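Local coordinates for protein glutamate--tRNA ligase, cytoplasmic (Saccharomyces cerevisiae, PDB 2HRA) that attaches glutamate to tRNA(Glu) using ATP and, through its N-terminal GST-fold domain, joins the cofactor Arc1p in a synthetase complex, at residues I42-A45 with S50-I53; A94-L99 with T127-G132. One frame throughout, in Å; residues are numbered along the deposited sequence.

Contacts 1 and 2 lie in the two halves of a GST-like domain, the N-terminal heteromerisation domain of the synthetase. Their centres are 22 Å apart and their nearest atoms about 10 Å, so they do not touch. They follow one another along the chain: contact 1 closes before contact 2 opens. Contact 1 joins helix 34-46 to strand 51-56, an outer strand of the small mixed sheet. Contact 2 belongs to the helical half, where helix 90-104 meets the loop between helices 109-122 and 137-148. The two share no helix or strand. Only contact 2 includes part of the region 124-133, so it sits at an Arc1p-binding part of the domain, while contact 1 belongs to the sheet-bearing half.

Contact 1 of 2, residues I42-A45 with S50-I53; sequences IVNA and SIAI
The side-chain amide of Asn44 grips the backbone of Ser50 and Ile51 through three hydrogen bonds. Its OD1 accepts two of them. Ile51 N lies 2.9 Å from Asn44 OD1, in the carbonyl plane and on a lone pair. Ser50 N, also 2.9 Å from Asn44 OD1, is tilted 22° from that plane. Its bond is more bent, with an N-H...O angle of 131°. At the other end of the amide, Asn44 ND2 donates to Ile51 O over 2.9 Å, on a lone pair in that carbonyl's plane. Bonds at both ends fix which way the amide is flipped. The CG of Asn44 stands beside its own backbone N (chi1 -69°), which turns the amide to the strand. An alanine here would remove the amide and is likely to leave the Ser50 and Ile51 backbone groups without these partners, loosening the strand's start from the helix. Beside this grip, Val43 CG1 packs 3.5 Å from Ser50 CB. The same methyl meets Ile51 CD1 at 3.8 Å, the two side chains crossing at about a right angle. Ser50 OG is hydrogen-bonded to Ala47 O in the connecting turn. Helix 34-46 and strand 51-56 are thus tied at the helix-to-strand turn of a beta-alpha-beta unit begun by strand 21-26, part of the thioredoxin-like half of a GST fold.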
# COMPACT_ATOMS: atom_id res chain seq x y z
N ILE A 42 0.82 4.58 -8.95
CA ILE A 42 -0.42 4.86 -9.66
C ILE A 42 -0.39 6.28 -10.21
O ILE A 42 -0.69 6.53 -11.37
CB ILE A 42 -1.66 4.62 -8.74
CG1 ILE A 42 -1.75 3.13 -8.38
CG2 ILE A 42 -2.96 5.16 -9.45
CD1 ILE A 42 -2.66 2.77 -7.14
N VAL A 43 0.01 7.22 -9.36
CA VAL A 43 0.10 8.62 -9.77
C VAL A 43 1.04 8.80 -10.98
O VAL A 43 0.66 9.41 -12.01
CB VAL A 43 0.57 9.49 -8.59
CG1 VAL A 43 0.91 10.90 -9.06
CG2 VAL A 43 -0.49 9.53 -7.50
N ASN A 44 2.25 8.26 -10.89
CA ASN A 44 3.20 8.43 -12.01
C ASN A 44 2.81 7.65 -13.26
O ASN A 44 3.19 8.05 -14.36
CB ASN A 44 4.62 8.05 -11.61
CG ASN A 44 5.25 9.03 -10.62
OD1 ASN A 44 5.03 10.25 -10.64
ND2 ASN A 44 6.08 8.49 -9.78
N ALA A 45 2.09 6.53 -13.09
CA ALA A 45 1.53 5.79 -14.22
C ALA A 45 0.60 6.65 -15.06
O ALA A 45 0.62 6.56 -16.27
CB ALA A 45 0.80 4.56 -13.76
N SER A 50 5.25 13.01 -11.56
CA SER A 50 4.50 13.76 -10.54
C SER A 50 5.17 13.65 -9.16
O SER A 50 5.15 14.60 -8.36
CB SER A 50 3.03 13.31 -10.51
OG SER A 50 2.33 13.93 -11.61
N ILE A 51 5.79 12.49 -8.93
CA ILE A 51 6.41 12.16 -7.64
C ILE A 51 7.75 11.49 -7.91
O ILE A 51 7.81 10.51 -8.65
CB ILE A 51 5.55 11.16 -6.83
CG1 ILE A 51 4.15 11.72 -6.60
CG2 ILE A 51 6.20 10.85 -5.47
CD1 ILE A 51 3.17 10.70 -6.05
N ALA A 52 8.80 12.02 -7.30
CA ALA A 52 10.13 11.45 -7.39
C ALA A 52 10.30 10.55 -6.17
O ALA A 52 10.02 10.97 -5.06
CB ALA A 52 11.18 12.56 -7.38
N ILE A 53 10.70 9.30 -6.38
CA ILE A 53 10.82 8.34 -5.30
C ILE A 53 12.25 8.37 -4.81
O ILE A 53 13.17 8.35 -5.61
CB ILE A 53 10.39 6.93 -5.73
CG1 ILE A 53 8.91 6.95 -6.13
CG2 ILE A 53 10.63 5.94 -4.62
CD1 ILE A 53 8.40 5.67 -6.74

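Contact 2 of 2, residues A94-L99 with T127-G132; sequences AKWVNL and TFILGG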
# COMPACT_ATOMS: atom_id res chain seq x y z
N ALA A 94 -12.22 6.61 3.40
CA ALA A 94 -11.57 6.77 4.72
C ALA A 94 -11.78 5.60 5.65
O ALA A 94 -10.87 5.24 6.37
CB ALA A 94 -12.02 8.05 5.38
N LYS A 95 -12.96 5.00 5.68
CA LYS A 95 -13.19 3.82 6.55
C LYS A 95 -12.25 2.69 6.23
O LYS A 95 -11.79 1.98 7.13
CB LYS A 95 -14.60 3.25 6.36
CG LYS A 95 -15.76 4.13 6.77
CD LYS A 95 -17.05 3.33 6.96
CE LYS A 95 -17.15 2.02 6.10
NZ LYS A 95 -16.71 0.74 6.80
N TRP A 96 -12.00 2.46 4.95
CA TRP A 96 -11.24 1.32 4.54
C TRP A 96 -9.76 1.63 4.62
O TRP A 96 -8.96 0.78 4.93
CB TRP A 96 -11.67 0.84 3.15
CG TRP A 96 -13.00 0.23 3.20
CD1 TRP A 96 -14.19 0.81 2.84
CD2 TRP A 96 -13.33 -1.08 3.70
NE1 TRP A 96 -15.23 -0.06 3.09
CE2 TRP A 96 -14.72 -1.23 3.61
CE3 TRP A 96 -12.57 -2.14 4.20
CZ2 TRP A 96 -15.38 -2.40 4.01
CZ3 TRP A 96 -13.22 -3.29 4.60
CH2 TRP A 96 -14.61 -3.42 4.51
N VAL A 97 -9.38 2.85 4.34
CA VAL A 97 -8.02 3.29 4.58
C VAL A 97 -7.68 3.23 6.06
O VAL A 97 -6.59 2.82 6.43
CB VAL A 97 -7.80 4.69 4.08
CG1 VAL A 97 -6.42 5.18 4.50
CG2 VAL A 97 -7.97 4.69 2.55
N ASN A 98 -8.61 3.65 6.92
CA ASN A 98 -8.45 3.49 8.37
C ASN A 98 -8.26 2.05 8.78
O ASN A 98 -7.37 1.73 9.59
CB ASN A 98 -9.65 4.08 9.10
CG ASN A 98 -9.69 5.60 9.04
OD1 ASN A 98 -8.67 6.27 8.83
ND2 ASN A 98 -10.88 6.16 9.22
N LEU A 99 -9.09 1.15 8.27
CA LEU A 99 -8.94 -0.28 8.59
C LEU A 99 -7.56 -0.80 8.21
O LEU A 99 -6.93 -1.54 8.97
CB LEU A 99 -10.01 -1.13 7.86
CG LEU A 99 -9.94 -2.62 8.24
CD1 LEU A 99 -10.38 -2.85 9.69
CD2 LEU A 99 -10.74 -3.49 7.28
N THR A 127 -15.67 -6.93 -7.06
CA THR A 127 -14.26 -7.12 -7.44
C THR A 127 -13.33 -6.29 -6.57
O THR A 127 -12.30 -6.78 -6.07
CB THR A 127 -14.03 -6.73 -8.90
OG1 THR A 127 -14.96 -7.44 -9.70
CG2 THR A 127 -12.61 -7.12 -9.34
N PHE A 128 -13.70 -5.03 -6.37
CA PHE A 128 -12.93 -4.10 -5.57
C PHE A 128 -13.76 -3.63 -4.39
O PHE A 128 -14.96 -3.77 -4.39
CB PHE A 128 -12.48 -2.92 -6.44
CG PHE A 128 -11.61 -3.35 -7.57
CD1 PHE A 128 -11.99 -3.11 -8.88
CD2 PHE A 128 -10.47 -4.08 -7.33
CE1 PHE A 128 -11.21 -3.55 -9.92
CE2 PHE A 128 -9.70 -4.51 -8.36
CZ PHE A 128 -10.07 -4.25 -9.66
N ILE A 129 -13.10 -3.07 -3.38
CA ILE A 129 -13.72 -2.82 -2.08
C ILE A 129 -14.97 -1.96 -2.15
O ILE A 129 -15.98 -2.26 -1.50
CB ILE A 129 -12.70 -2.26 -1.06
CG1 ILE A 129 -11.77 -3.41 -0.61
CG2 ILE A 129 -13.45 -1.64 0.15
CD1 ILE A 129 -10.44 -2.98 0.10
N LEU A 130 -14.93 -0.94 -3.00
CA LEU A 130 -16.05 -0.03 -3.11
C LEU A 130 -16.93 -0.32 -4.31
O LEU A 130 -17.90 0.38 -4.52
CB LEU A 130 -15.58 1.42 -3.11
CG LEU A 130 -14.91 1.89 -1.83
CD1 LEU A 130 -14.43 3.31 -2.01
CD2 LEU A 130 -15.88 1.75 -0.63
N GLY A 131 -16.60 -1.35 -5.07
CA GLY A 131 -17.54 -1.88 -6.05
C GLY A 131 -17.57 -1.14 -7.37
O GLY A 131 -18.57 -1.19 -8.07
N GLY A 132 -16.50 -0.44 -7.72
CA GLY A 132 -16.39 0.18 -9.05
C GLY A 132 -15.73 -0.74 -10.08
O GLY A 132 -15.32 -1.85 -9.75
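Ile129 CG2 sits over one face of the Trp96 indole in a CH-pi contact. The methyl is 3.5 Å from the centroid of the five-membered ring and only 5° off the ring normal. Its closest ring atoms include Trp96 CD2, at 3.6 Å. On the opposite face, Lys95 NZ lies 3.9 Å above the ring plane and toward its rim. Leu130 CD2 approaches the pyrrole side obliquely, 4.0 Å from Trp96 CD1, the two side chains running alongside in opposite senses. The contact across the segments is apolar. Ile129 CG2 is placed opposite its backbone N about the CA-CB bond and beside the carbonyl carbon, which aims this branch at the indole. A type I turn from Phe128 to Gly131 carries both aliphatic side chains. The turn is closed by a hydrogen bond of 3.0 Å from Gly131 N to Phe128 O. Hydrogen bonds also tie the Ile129 backbone to neighbouring helices, its O to Gln122 NE2 and its N to Asp139 OD2. The loop lies in the region that interacts with Arc1p. Trp96 projects from helix 90-104 between helices 109-122 and 137-148, touching Leu119 and Ala138, while Ile129 also meets Trp167 of helix 162-172.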